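Glycosyl hydrolase, family 38 (Enterococcus faecalis, PDB 5KBP) probably hydrolyses alpha-mannosidic bonds in glycans, as family 38 glycoside hydrolases do, and binds a metal ion. Local coordinates at residues K8-S13 / T224-M229; Y172-W177 / K184-L189; S301-L306 / F763-A768; F678-V683 / V719-Q724; K726-F731 / L780-K785. All blocks are in the same frame, centred on the assembly; numbering follows the deposited sequence.

Contact 1 (K8-S13 / T224-M229)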
# COMPACT_ATOMS: atom_id res chain seq x y z
N LYS A 8 -6.80 -18.09 45.21
CA LYS A 8 -5.68 -17.51 44.49
C LYS A 8 -6.19 -16.66 43.34
O LYS A 8 -7.07 -17.08 42.59
CB LYS A 8 -4.73 -18.59 43.98
CG LYS A 8 -4.02 -19.35 45.08
CD LYS A 8 -2.77 -20.05 44.56
CE LYS A 8 -1.98 -20.68 45.70
NZ LYS A 8 -0.67 -21.20 45.23
N VAL A 9 -5.62 -15.46 43.19
CA VAL A 9 -6.03 -14.50 42.18
C VAL A 9 -4.85 -14.31 41.23
O VAL A 9 -3.83 -13.72 41.59
CB VAL A 9 -6.45 -13.16 42.81
CG1 VAL A 9 -6.96 -12.22 41.74
CG2 VAL A 9 -7.51 -13.39 43.88
N TYR A 10 -5.00 -14.82 40.00
CA TYR A 10 -3.94 -14.77 39.00
C TYR A 10 -4.16 -13.55 38.11
O TYR A 10 -5.14 -13.49 37.36
CB TYR A 10 -3.93 -16.06 38.17
CG TYR A 10 -3.63 -17.30 38.99
CD1 TYR A 10 -4.64 -17.94 39.70
CD2 TYR A 10 -2.35 -17.83 39.04
CE1 TYR A 10 -4.38 -19.07 40.44
CE2 TYR A 10 -2.08 -18.97 39.78
CZ TYR A 10 -3.10 -19.58 40.48
OH TYR A 10 -2.84 -20.71 41.23
N ILE A 11 -3.24 -12.59 38.19
CA ILE A 11 -3.33 -11.34 37.45
C ILE A 11 -2.37 -11.43 36.27
O ILE A 11 -1.15 -11.47 36.44
CB ILE A 11 -3.01 -10.14 38.35
CG1 ILE A 11 -3.99 -10.10 39.52
CG2 ILE A 11 -3.07 -8.85 37.55
CD1 ILE A 11 -3.51 -9.27 40.69
N VAL A 12 -2.93 -11.47 35.06
CA VAL A 12 -2.16 -11.60 33.83
C VAL A 12 -2.21 -10.26 33.11
O VAL A 12 -3.25 -9.86 32.58
CB VAL A 12 -2.69 -12.73 32.94
CG1 VAL A 12 -1.94 -12.75 31.61
CG2 VAL A 12 -2.56 -14.07 33.65
N SER A 13 -1.08 -9.56 33.09
CA SER A 13 -0.98 -8.31 32.35
C SER A 13 -0.86 -8.59 30.86
O SER A 13 -0.17 -9.52 30.43
CB SER A 13 0.22 -7.49 32.83
OG SER A 13 0.06 -7.11 34.19
N THR A 224 -13.03 -23.54 40.24
CA THR A 224 -11.92 -23.83 41.14
C THR A 224 -11.68 -22.62 42.03
O THR A 224 -12.32 -21.57 41.89
CB THR A 224 -10.65 -24.19 40.36
OG1 THR A 224 -10.09 -23.00 39.77
CG2 THR A 224 -10.96 -25.18 39.25
N ASN A 225 -10.73 -22.75 42.95
CA ASN A 225 -10.30 -21.63 43.78
C ASN A 225 -9.29 -20.74 43.07
O ASN A 225 -8.72 -19.85 43.71
CB ASN A 225 -9.72 -22.14 45.10
CG ASN A 225 -10.75 -22.84 45.96
OD1 ASN A 225 -11.92 -22.46 45.97
ND2 ASN A 225 -10.32 -23.86 46.69
N HIS A 226 -9.05 -20.97 41.79
CA HIS A 226 -8.07 -20.21 41.01
C HIS A 226 -8.81 -19.24 40.10
O HIS A 226 -9.59 -19.66 39.24
CB HIS A 226 -7.18 -21.15 40.21
CG HIS A 226 -6.48 -22.18 41.05
ND1 HIS A 226 -5.32 -21.92 41.74
CD2 HIS A 226 -6.79 -23.47 41.31
CE1 HIS A 226 -4.95 -23.00 42.40
NE2 HIS A 226 -5.82 -23.96 42.15
N LEU A 227 -8.56 -17.95 40.30
CA LEU A 227 -9.30 -16.88 39.64
C LEU A 227 -8.39 -16.14 38.67
O LEU A 227 -7.22 -15.91 38.96
CB LEU A 227 -9.88 -15.92 40.68
CG LEU A 227 -10.52 -16.59 41.89
CD1 LEU A 227 -10.65 -15.62 43.05
CD2 LEU A 227 -11.87 -17.17 41.52
N LEU A 228 -8.95 -15.75 37.52
CA LEU A 228 -8.20 -15.11 36.45
C LEU A 228 -8.63 -13.65 36.34
O LEU A 228 -9.81 -13.37 36.08
CB LEU A 228 -8.40 -15.84 35.13
CG LEU A 228 -7.62 -15.30 33.92
CD1 LEU A 228 -6.13 -15.52 34.10
CD2 LEU A 228 -8.11 -15.94 32.63
N MET A 229 -7.69 -12.74 36.53
CA MET A 229 -7.90 -11.31 36.32
C MET A 229 -7.05 -10.86 35.14
O MET A 229 -5.82 -10.93 35.19
CB MET A 229 -7.53 -10.51 37.57
CG MET A 229 -8.33 -10.87 38.82
SD MET A 229 -10.09 -10.58 38.66
CE MET A 229 -10.11 -8.83 38.28
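The hydroxyl OH of Tyr10 meets ND1 of His226 at 2.8 Å in a hydrogen bond. The two rings run alongside each other and meet at their edges, planes at 47°. Each polar atom sits at the edge of the other ring, near its plane, so the bond forms without any stacking. On the other side of the imidazole, NE2 bonds Glu273, which together with Tyr10 holds the ring at both nitrogens; Tyr266 sets its ring edge-to-face with Tyr10.

Across the opposite sheet face, CG1 of Val9 presses on CG of Met229 at 3.5 Å, while CG2 of Val9 reaches CD1 of Leu227 at 3.9 Å. The bent Met229 chain packs against both Val9 and helix 204-219.

Five backbone hydrogen bonds set this register, from Lys8 N to Asn225 O (3.0 Å) through Val12 N to Met229 O (2.9 Å). Val9 also packs on Tyr256, which binds calcium in a crystal structure of this protein although no calcium is bound to this chain. With strand axes only 26° apart, the pair is typical of the parallel beta sheet in the N-terminal alpha/beta domain of family 38 enzymes.

Contact 2 (Y172-W177 / K184-L189)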
# COMPACT_ATOMS: atom_id res chain seq x y z
N TYR A 172 -19.75 -22.50 34.45
CA TYR A 172 -18.45 -22.04 34.90
C TYR A 172 -17.70 -21.36 33.75
O TYR A 172 -18.04 -21.53 32.58
CB TYR A 172 -17.60 -23.19 35.46
CG TYR A 172 -18.35 -24.09 36.41
CD1 TYR A 172 -18.56 -23.71 37.73
CD2 TYR A 172 -18.84 -25.32 35.99
CE1 TYR A 172 -19.25 -24.54 38.61
CE2 TYR A 172 -19.53 -26.15 36.86
CZ TYR A 172 -19.73 -25.75 38.17
OH TYR A 172 -20.41 -26.57 39.04
N SER A 173 -16.68 -20.60 34.12
CA SER A 173 -15.77 -19.98 33.16
C SER A 173 -14.73 -20.96 32.62
O SER A 173 -13.89 -20.55 31.81
CB SER A 173 -15.08 -18.77 33.78
OG SER A 173 -14.58 -19.08 35.07
N GLU A 174 -14.77 -22.21 33.06
CA GLU A 174 -13.95 -23.28 32.50
C GLU A 174 -14.89 -24.35 31.95
O GLU A 174 -15.95 -24.62 32.53
CB GLU A 174 -13.02 -23.90 33.55
CG GLU A 174 -12.06 -22.91 34.21
CD GLU A 174 -12.72 -22.06 35.27
OE1 GLU A 174 -12.49 -20.83 35.28
OE2 GLU A 174 -13.49 -22.61 36.09
N MET A 175 -14.50 -24.95 30.83
CA MET A 175 -15.38 -25.89 30.15
C MET A 175 -14.56 -26.78 29.23
O MET A 175 -13.40 -26.49 28.92
CB MET A 175 -16.47 -25.16 29.37
CG MET A 175 -15.95 -24.42 28.14
SD MET A 175 -17.08 -23.15 27.55
CE MET A 175 -17.09 -22.03 28.95
N TRP A 176 -15.18 -27.87 28.79
CA TRP A 176 -14.61 -28.72 27.76
C TRP A 176 -15.18 -28.32 26.41
O TRP A 176 -16.38 -28.05 26.28
CB TRP A 176 -14.91 -30.19 28.04
CG TRP A 176 -14.30 -30.69 29.30
CD1 TRP A 176 -14.96 -31.12 30.42
CD2 TRP A 176 -12.90 -30.81 29.59
NE1 TRP A 176 -14.06 -31.50 31.38
CE2 TRP A 176 -12.79 -31.32 30.90
CE3 TRP A 176 -11.73 -30.54 28.87
CZ2 TRP A 176 -11.55 -31.57 31.51
CZ3 TRP A 176 -10.51 -30.78 29.47
CH2 TRP A 176 -10.43 -31.29 30.78
N TRP A 177 -14.32 -28.26 25.40
CA TRP A 177 -14.72 -27.91 24.04
C TRP A 177 -14.44 -29.11 23.14
O TRP A 177 -13.28 -29.44 22.89
CB TRP A 177 -13.98 -26.67 23.56
CG TRP A 177 -14.61 -26.04 22.35
CD1 TRP A 177 -15.73 -26.47 21.70
CD2 TRP A 177 -14.17 -24.87 21.66
NE1 TRP A 177 -16.00 -25.64 20.64
CE2 TRP A 177 -15.06 -24.65 20.59
CE3 TRP A 177 -13.10 -23.99 21.84
CZ2 TRP A 177 -14.91 -23.58 19.71
CZ3 TRP A 177 -12.96 -22.93 20.96
CH2 TRP A 177 -13.86 -22.73 19.91
N LYS A 184 -11.32 -33.12 21.97
CA LYS A 184 -11.74 -32.34 23.12
C LYS A 184 -10.55 -31.59 23.70
O LYS A 184 -9.50 -32.18 23.96
CB LYS A 184 -12.37 -33.26 24.17
CG LYS A 184 -12.30 -32.77 25.60
CD LYS A 184 -13.12 -33.69 26.51
CE LYS A 184 -12.52 -33.80 27.90
NZ LYS A 184 -11.18 -34.46 27.89
N ILE A 185 -10.72 -30.28 23.89
CA ILE A 185 -9.71 -29.43 24.48
C ILE A 185 -10.31 -28.74 25.71
O ILE A 185 -11.52 -28.77 25.94
CB ILE A 185 -9.16 -28.38 23.49
CG1 ILE A 185 -10.27 -27.42 23.06
CG2 ILE A 185 -8.55 -29.07 22.28
CD1 ILE A 185 -9.77 -26.23 22.27
N PHE A 186 -9.44 -28.10 26.49
CA PHE A 186 -9.87 -27.33 27.65
C PHE A 186 -10.20 -25.91 27.21
O PHE A 186 -9.38 -25.24 26.56
CB PHE A 186 -8.79 -27.32 28.73
CG PHE A 186 -9.11 -26.43 29.90
CD1 PHE A 186 -10.09 -26.80 30.81
CD2 PHE A 186 -8.44 -25.24 30.08
CE1 PHE A 186 -10.39 -25.99 31.88
CE2 PHE A 186 -8.74 -24.42 31.15
CZ PHE A 186 -9.71 -24.80 32.06
N GLY A 187 -11.39 -25.44 27.57
CA GLY A 187 -11.86 -24.12 27.20
C GLY A 187 -11.82 -23.17 28.39
O GLY A 187 -12.35 -23.47 29.45
N LEU A 188 -11.17 -22.02 28.18
CA LEU A 188 -11.08 -20.96 29.18
C LEU A 188 -11.86 -19.76 28.67
O LEU A 188 -11.43 -19.09 27.72
CB LEU A 188 -9.62 -20.60 29.47
CG LEU A 188 -9.36 -19.55 30.55
CD1 LEU A 188 -9.95 -20.00 31.88
CD2 LEU A 188 -7.87 -19.27 30.69
N LEU A 189 -12.99 -19.48 29.30
CA LEU A 189 -13.88 -18.40 28.88
C LEU A 189 -13.61 -17.15 29.69
O LEU A 189 -13.53 -17.20 30.92
CB LEU A 189 -15.34 -18.81 29.03
CG LEU A 189 -16.37 -17.69 28.86
CD1 LEU A 189 -16.39 -17.18 27.43
CD2 LEU A 189 -17.75 -18.16 29.30
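The indole of Trp176 is clasped on two faces: CE of Lys184 lies over one, and the edge of Phe186 comes in over the other. The lysine CE stands 3.7 Å from the centroid of the six-membered ring of Trp176, a CH-pi contact, and NZ follows at 4.1 Å, only 15° off the normal, as a cation-pi partner. A bend at the last torsion (chi4 -65°) helps turn the end of Lys184 over the ring. The Phe186 pairing is edge-to-face, with planes at 76°, while O of Ile185 sits at the indole edge, near its plane. Glu174 runs beside Phe186, with CG of Glu174 3.7 Å from CZ of Phe186; OE2 of the carboxylate hydrogen-bonds Ser223 OG.

These residues belong to a beta hairpin, strands 174-178 and 184-189, inside a mixed sheet of the N-terminal domain. Its antiparallel frame includes Gly187 N to Met175 O at 2.6 Å and reciprocal bonds between Trp177 and Ile185. On the face bearing Met175 and Trp177, CE of Met175 touches CB of Leu189 at 3.7 Å, and Trp177 NE1 bonds Gly283 O.

Contact 3 (S301-L306 / F763-A768)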
# COMPACT_ATOMS: atom_id res chain seq x y z
N SER A 301 -20.07 -9.52 4.79
CA SER A 301 -20.49 -8.82 3.58
C SER A 301 -19.95 -7.40 3.49
O SER A 301 -20.11 -6.76 2.44
CB SER A 301 -22.02 -8.79 3.48
OG SER A 301 -22.58 -8.06 4.56
N ALA A 302 -19.32 -6.89 4.54
CA ALA A 302 -18.76 -5.55 4.51
C ALA A 302 -17.52 -5.52 3.62
O ALA A 302 -16.63 -6.36 3.76
CB ALA A 302 -18.40 -5.09 5.93
N ARG A 303 -17.47 -4.55 2.72
CA ARG A 303 -16.36 -4.37 1.78
C ARG A 303 -16.02 -5.69 1.08
O ARG A 303 -14.99 -6.32 1.32
CB ARG A 303 -15.13 -3.79 2.49
CG ARG A 303 -15.37 -2.45 3.17
CD ARG A 303 -14.11 -1.98 3.88
NE ARG A 303 -14.30 -0.72 4.59
CZ ARG A 303 -13.93 0.47 4.13
NH1 ARG A 303 -13.36 0.57 2.94
NH2 ARG A 303 -14.14 1.56 4.86
N VAL A 304 -16.94 -6.10 0.20
CA VAL A 304 -16.84 -7.42 -0.42
C VAL A 304 -15.57 -7.56 -1.26
O VAL A 304 -15.07 -8.67 -1.45
CB VAL A 304 -18.11 -7.69 -1.26
CG1 VAL A 304 -18.23 -6.69 -2.40
CG2 VAL A 304 -18.11 -9.12 -1.79
N TYR A 305 -15.03 -6.44 -1.75
CA TYR A 305 -13.82 -6.51 -2.55
C TYR A 305 -12.64 -7.04 -1.75
O TYR A 305 -11.75 -7.68 -2.31
CB TYR A 305 -13.49 -5.13 -3.13
CG TYR A 305 -13.27 -4.05 -2.10
CD1 TYR A 305 -14.33 -3.28 -1.64
CD2 TYR A 305 -12.00 -3.78 -1.60
CE1 TYR A 305 -14.13 -2.28 -0.70
CE2 TYR A 305 -11.80 -2.78 -0.67
CZ TYR A 305 -12.87 -2.04 -0.22
OH TYR A 305 -12.67 -1.04 0.71
N LEU A 306 -12.62 -6.80 -0.44
CA LEU A 306 -11.61 -7.40 0.41
C LEU A 306 -11.74 -8.92 0.43
O LEU A 306 -10.75 -9.65 0.31
CB LEU A 306 -11.71 -6.84 1.84
CG LEU A 306 -11.44 -5.36 2.06
CD1 LEU A 306 -11.75 -4.98 3.49
CD2 LEU A 306 -10.00 -5.02 1.72
N PHE A 763 -17.17 7.01 13.21
CA PHE A 763 -16.04 7.02 12.29
C PHE A 763 -16.61 6.90 10.88
O PHE A 763 -17.00 5.81 10.45
CB PHE A 763 -15.06 5.90 12.59
CG PHE A 763 -14.55 5.90 14.00
CD1 PHE A 763 -15.22 5.19 14.99
CD2 PHE A 763 -13.40 6.59 14.34
CE1 PHE A 763 -14.76 5.18 16.29
CE2 PHE A 763 -12.94 6.59 15.64
CZ PHE A 763 -13.61 5.88 16.62
N ALA A 764 -16.67 8.02 10.16
CA ALA A 764 -17.18 8.02 8.80
C ALA A 764 -16.26 7.21 7.90
O ALA A 764 -15.04 7.41 7.89
CB ALA A 764 -17.32 9.45 8.28
N THR A 765 -16.85 6.28 7.14
CA THR A 765 -16.12 5.42 6.21
C THR A 765 -16.84 5.46 4.87
O THR A 765 -17.58 4.54 4.52
CB THR A 765 -16.00 3.99 6.74
OG1 THR A 765 -17.30 3.50 7.10
CG2 THR A 765 -15.09 3.95 7.96
N PRO A 766 -16.66 6.54 4.09
CA PRO A 766 -17.36 6.64 2.80
C PRO A 766 -16.94 5.58 1.80
O PRO A 766 -17.75 5.19 0.95
CB PRO A 766 -17.03 8.05 2.32
CG PRO A 766 -15.77 8.41 3.05
CD PRO A 766 -15.89 7.76 4.39
N GLU A 767 -15.69 5.11 1.85
CA GLU A 767 -15.26 4.06 0.94
C GLU A 767 -15.83 2.69 1.30
O GLU A 767 -15.66 1.75 0.53
CB GLU A 767 -13.74 4.00 0.88
CG GLU A 767 -13.12 5.20 0.18
CD GLU A 767 -11.60 5.14 0.15
OE1 GLU A 767 -10.99 5.97 -0.56
OE2 GLU A 767 -11.02 4.28 0.83
N ALA A 768 -16.49 2.57 2.46
CA ALA A 768 -17.26 1.38 2.77
C ALA A 768 -18.54 1.29 1.96
O ALA A 768 -19.22 0.25 2.02
CB ALA A 768 -17.58 1.33 4.27
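Arg303, whose guanidinium lies against Ala768, gives NH1 to the hydroxyl OH of Tyr305 at 2.8 Å, and the tyrosine oxygen lies almost exactly in the guanidinium plane, 3° out of it. The N-H...O angle of 149° makes this a moderately bent bond. It is local to the 301-306 segment, but it helps fix the rotation of the group that makes the contact. NE and NH2 are taken by carboxylates as well, in salt bridges to Glu571 and Asp362, so all three nitrogens have polar partners and the flat group is held from several directions.

Onto this plate comes the 763-768 segment. The backbone N of Ala768 sits 3.2 Å above the guanidinium plane of Arg303, offset toward its rim, and CB of Ala768 stands 3.5 Å from NH2 over the same group. Thr765 meets the edge instead, with its CB 3.6 Å from NH2 of Arg303. No hydrogen bond crosses between the segments; NH1 of Arg303 is 3.5 Å from Glu767 O, an oblique approach. The Arg303 chain is extended from CG to NE, carrying the guanidinium to the loop.

Asp362 also accepts from Glu767 N, and Glu767 bridges to Arg366 through OE2, so helix 362-393 reaches both partners. The contact thus joins the start of helix 304-332, in the alpha-mannosidase middle domain, to the loop between strands 745-753 and 772-783 of the C-terminal beta region, a charged interdomain junction.

Contact 4 (F678-V683 / V719-Q724)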
# COMPACT_ATOMS: atom_id res chain seq x y z
N PHE A 678 -32.18 -17.82 -4.30
CA PHE A 678 -32.30 -19.15 -4.89
C PHE A 678 -33.33 -19.95 -4.11
O PHE A 678 -33.00 -20.67 -3.16
CB PHE A 678 -30.96 -19.89 -4.91
CG PHE A 678 -29.94 -19.27 -5.82
CD1 PHE A 678 -29.96 -19.52 -7.18
CD2 PHE A 678 -28.95 -18.44 -5.31
CE1 PHE A 678 -29.02 -18.96 -8.02
CE2 PHE A 678 -28.01 -17.88 -6.14
CZ PHE A 678 -28.04 -18.14 -7.50
N PRO A 679 -34.61 -19.83 -4.47
CA PRO A 679 -35.65 -20.62 -3.79
C PRO A 679 -35.46 -22.11 -4.05
O PRO A 679 -35.56 -22.57 -5.19
CB PRO A 679 -36.95 -20.10 -4.40
CG PRO A 679 -36.61 -18.75 -4.93
CD PRO A 679 -35.19 -18.86 -5.41
N THR A 680 -35.19 -22.86 -2.99
CA THR A 680 -34.99 -24.30 -3.11
C THR A 680 -36.31 -25.06 -3.17
O THR A 680 -36.34 -26.17 -3.72
CB THR A 680 -34.16 -24.83 -1.94
OG1 THR A 680 -34.87 -24.62 -0.71
CG2 THR A 680 -32.82 -24.11 -1.87
N GLY A 681 -37.39 -24.50 -2.63
CA GLY A 681 -38.68 -25.16 -2.67
C GLY A 681 -38.92 -26.17 -1.57
O GLY A 681 -39.94 -26.87 -1.61
N MET A 682 -38.02 -26.28 -0.60
CA MET A 682 -38.17 -27.23 0.49
C MET A 682 -37.83 -26.55 1.81
O MET A 682 -36.81 -25.87 1.92
CB MET A 682 -37.27 -28.46 0.27
CG MET A 682 -35.94 -28.15 -0.40
SD MET A 682 -35.11 -29.64 -0.98
CE MET A 682 -33.80 -28.92 -1.97
N VAL A 683 -38.70 -26.74 2.80
CA VAL A 683 -38.52 -26.18 4.13
C VAL A 683 -38.00 -27.30 5.03
O VAL A 683 -38.75 -28.21 5.40
CB VAL A 683 -39.83 -25.59 4.67
CG1 VAL A 683 -39.63 -25.09 6.10
CG2 VAL A 683 -40.31 -24.46 3.77
N VAL A 719 -23.00 -23.28 0.13
CA VAL A 719 -24.08 -23.51 1.08
C VAL A 719 -25.09 -24.44 0.41
O VAL A 719 -25.34 -24.32 -0.80
CB VAL A 719 -24.74 -22.19 1.53
CG1 VAL A 719 -25.20 -21.38 0.33
CG2 VAL A 719 -25.90 -22.46 2.47
N ASN A 720 -25.66 -25.36 1.18
CA ASN A 720 -26.50 -26.41 0.62
C ASN A 720 -27.80 -26.54 1.41
O ASN A 720 -27.82 -26.36 2.63
CB ASN A 720 -25.76 -27.76 0.61
CG ASN A 720 -26.64 -28.91 0.16
OD1 ASN A 720 -27.28 -29.57 0.98
ND2 ASN A 720 -26.67 -29.15 -1.14
N VAL A 721 -28.87 -26.86 0.69
CA VAL A 721 -30.17 -27.18 1.27
C VAL A 721 -30.69 -28.43 0.58
O VAL A 721 -30.76 -28.47 -0.66
CB VAL A 721 -31.18 -26.02 1.12
CG1 VAL A 721 -32.59 -26.50 1.40
CG2 VAL A 721 -30.80 -24.87 2.05
N HIS A 722 -31.05 -29.45 1.36
CA HIS A 722 -31.46 -30.72 0.77
C HIS A 722 -32.39 -31.46 1.72
O HIS A 722 -32.36 -31.25 2.94
CB HIS A 722 -30.25 -31.60 0.43
CG HIS A 722 -29.56 -32.17 1.63
ND1 HIS A 722 -28.55 -31.51 2.29
CD2 HIS A 722 -29.74 -33.34 2.29
CE1 HIS A 722 -28.13 -32.25 3.31
NE2 HIS A 722 -28.84 -33.37 3.33
N ASP A 723 -33.22 -32.32 1.14
CA ASP A 723 -33.99 -33.28 1.92
C ASP A 723 -33.58 -34.70 1.54
O ASP A 723 -32.45 -34.92 1.09
CB ASP A 723 -35.50 -33.08 1.71
CG ASP A 723 -35.90 -33.05 0.24
OD1 ASP A 723 -35.13 -33.54 -0.61
OD2 ASP A 723 -37.00 -32.55 -0.06
N GLN A 724 -34.48 -35.66 1.69
CA GLN A 724 -34.15 -37.05 1.42
C GLN A 724 -34.16 -37.40 -0.07
O GLN A 724 -33.81 -38.53 -0.42
CB GLN A 724 -35.13 -37.98 2.16
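The backbones stay well apart, with CA of Thr680 and CA of Val721 7.1 Å from each other and no hydrogen bond between the segments, so the contact is made by side chains of 678-683 reaching side-chain and backbone atoms of 719-724. Met682 does most of the reaching. Its chain is extended beyond CG (chi2 -166°, chi3 169°) and runs antiparallel to the Val721 side chain, laying CE 3.3 Å from Val721 O and CG 4.1 Å from Val721 CG1. Nearer the backbone, SD of Met682 lies 3.6 Å from OD2 of Asp723. That carboxylate is held by Lys726 through a salt bridge from OD2 and by the backbone N of Asn725 at OD1, which fixes its orientation beside the sulfur.

Thr680 crosses Val721 nearly perpendicularly: OG1 of Thr680 is 3.6 Å from CG1 of Val721. The threonine hydroxyl itself is bonded to Gly744 O. The turn leaving strand 672-679 of one antiparallel sheet thus packs on strand 718-722, and the residue after it, of another, consistent with the mutarotase-like beta sandwich of family 38 mannosidases.

Contact 5 (K726-F731 / L780-K785)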
# COMPACT_ATOMS: atom_id res chain seq x y z
N LYS A 726 -33.84 -34.57 -2.90
CA LYS A 726 -33.27 -33.55 -3.77
C LYS A 726 -32.47 -32.56 -2.94
O LYS A 726 -32.56 -32.52 -1.71
CB LYS A 726 -34.36 -32.82 -4.56
CG LYS A 726 -35.65 -32.62 -3.78
CD LYS A 726 -36.59 -31.67 -4.49
CE LYS A 726 -37.99 -31.75 -3.90
NZ LYS A 726 -37.98 -31.57 -2.42
N GLY A 727 -31.68 -31.74 -3.63
CA GLY A 727 -30.86 -30.75 -2.96
C GLY A 727 -30.31 -29.73 -3.93
O GLY A 727 -30.17 -30.00 -5.13
N VAL A 728 -29.99 -28.56 -3.39
CA VAL A 728 -29.43 -27.45 -4.15
C VAL A 728 -28.16 -26.97 -3.45
O VAL A 728 -28.17 -26.75 -2.23
CB VAL A 728 -30.43 -26.29 -4.30
CG1 VAL A 728 -29.80 -25.15 -5.09
CG2 VAL A 728 -31.70 -26.77 -4.97
N THR A 729 -27.08 -26.82 -4.21
CA THR A 729 -25.83 -26.29 -3.70
C THR A 729 -25.50 -25.00 -4.44
O THR A 729 -25.57 -24.95 -5.68
CB THR A 729 -24.68 -27.29 -3.87
OG1 THR A 729 -24.96 -28.48 -3.12
CG2 THR A 729 -23.37 -26.68 -3.37
N ILE A 730 -25.16 -23.95 -3.69
CA ILE A 730 -24.79 -22.65 -4.24
C ILE A 730 -23.37 -22.36 -3.81
O ILE A 730 -23.09 -22.21 -2.61
CB ILE A 730 -25.74 -21.54 -3.76
CG1 ILE A 730 -27.20 -21.89 -4.11
CG2 ILE A 730 -25.35 -20.21 -4.38
CD1 ILE A 730 -27.46 -22.01 -5.59
N PHE A 731 -22.46 -22.27 -4.78
CA PHE A 731 -21.07 -21.95 -4.50
C PHE A 731 -20.75 -20.54 -4.97
O PHE A 731 -21.48 -19.94 -5.77
CB PHE A 731 -20.11 -22.96 -5.15
CG PHE A 731 -20.31 -23.15 -6.62
CD1 PHE A 731 -21.20 -24.10 -7.10
CD2 PHE A 731 -19.59 -22.40 -7.53
CE1 PHE A 731 -21.38 -24.28 -8.46
CE2 PHE A 731 -19.76 -22.58 -8.90
CZ PHE A 731 -20.65 -23.52 -9.36
N LEU A 780 -24.43 -22.62 -9.36
CA LEU A 780 -25.48 -23.50 -8.87
C LEU A 780 -25.16 -24.94 -9.25
O LEU A 780 -24.61 -25.19 -10.33
CB LEU A 780 -26.85 -23.08 -9.44
CG LEU A 780 -28.13 -23.85 -9.11
CD1 LEU A 780 -29.32 -22.90 -9.14
CD2 LEU A 780 -28.35 -24.99 -10.10
N SER A 781 -25.51 -25.87 -8.37
CA SER A 781 -25.30 -27.29 -8.63
C SER A 781 -26.41 -28.08 -7.96
O SER A 781 -26.65 -27.91 -6.76
CB SER A 781 -23.93 -27.75 -8.13
OG SER A 781 -23.72 -29.12 -8.41
N LEU A 782 -27.06 -28.95 -8.72
CA LEU A 782 -28.18 -29.74 -8.24
C LEU A 782 -27.74 -31.18 -7.99
O LEU A 782 -26.83 -31.69 -8.64
CB LEU A 782 -29.34 -29.72 -9.24
CG LEU A 782 -29.92 -28.34 -9.57
CD1 LEU A 782 -31.03 -28.46 -10.61
CD2 LEU A 782 -30.42 -27.66 -8.30
N HIS A 783 -28.39 -31.83 -7.03
CA HIS A 783 -28.10 -33.22 -6.70
C HIS A 783 -29.39 -33.89 -6.24
O HIS A 783 -30.39 -33.24 -5.95
CB HIS A 783 -27.01 -33.33 -5.63
CG HIS A 783 -27.42 -32.85 -4.28
ND1 HIS A 783 -28.17 -33.63 -3.41
CD2 HIS A 783 -27.19 -31.68 -3.63
CE1 HIS A 783 -28.38 -32.96 -2.29
NE2 HIS A 783 -27.80 -31.78 -2.40
N GLY A 784 -29.34 -35.22 -6.19
CA GLY A 784 -30.49 -36.01 -5.78
C GLY A 784 -30.34 -36.62 -4.40
O GLY A 784 -30.68 -35.98 -3.39
N LYS A 785 -29.85 -37.85 -4.34
CA LYS A 785 -29.67 -38.52 -3.06
C LYS A 785 -28.71 -37.72 -2.18
O LYS A 785 -27.76 -37.11 -2.69
CB LYS A 785 -29.12 -39.94 -3.29
CG LYS A 785 -29.18 -40.86 -2.08
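Strands 727-732 and 772-783 pair, axes at 157°, in the nine-strand antiparallel sheet of the C-terminal beta region, consistent with the mutarotase-like beta sandwich of the family. Among the backbone hydrogen bonds, Thr729 N to Ser781 O and Ser781 N to Thr729 O are reciprocal, both at 2.8 Å. At the other end the Gly727 and His783 pair is looser: His783 N reaches Gly727 O at 3.2 Å from above the carbonyl plane, and Gly727 N to His783 O is weak, with an angle of 128°.

The apolar contacts gather on the face bearing Val728 and Ile730, which turns toward strand 555-566. CG2 of Val728 meets CD2 of Leu782 at 3.7 Å, and CD1 of Ile730 packs on CG of Leu780 at 4.0 Å.

Among side-chain polar bonds, Asn720 ND2 serves both Thr729 OG1 and His783 NE2.

In the ring contacts, CE1 of Phe731 approaches Leu780 N obliquely at 3.6 Å. His783 CG sits between backbone N and carbonyl carbon (chi1 69°), swinging the imidazole over Gly727, where no side chain intervenes; the glycine CA makes a CH-pi contact 3.6 Å from the His783 ring centroid.

Overall arrangement
Contacts 1 and 2 come first along the chain and share the N-terminal domain, contact 2 falling inside the sequence span bounded by contact 1. Their centres are 16 Å apart, and CD2 of Leu228 touches CD2 of Leu188 at 3.9 Å, so the parallel sheet and the hairpin meet directly. Contact 3 ties the middle domain to the C-terminal part. Its span takes in contact 4 and 726-731 of contact 5, whereas 780-785 follows it; its centre lies about 31 Å and 32 Å from theirs. Contacts 4 and 5, centred 8 Å apart, meet in the nine-strand sheet through neighbouring strands 718-722 and 727-732, while 678-683 comes from the sheet packed against it. Together they sample the N-terminal domain, the middle-domain junction and the large C-terminal beta region.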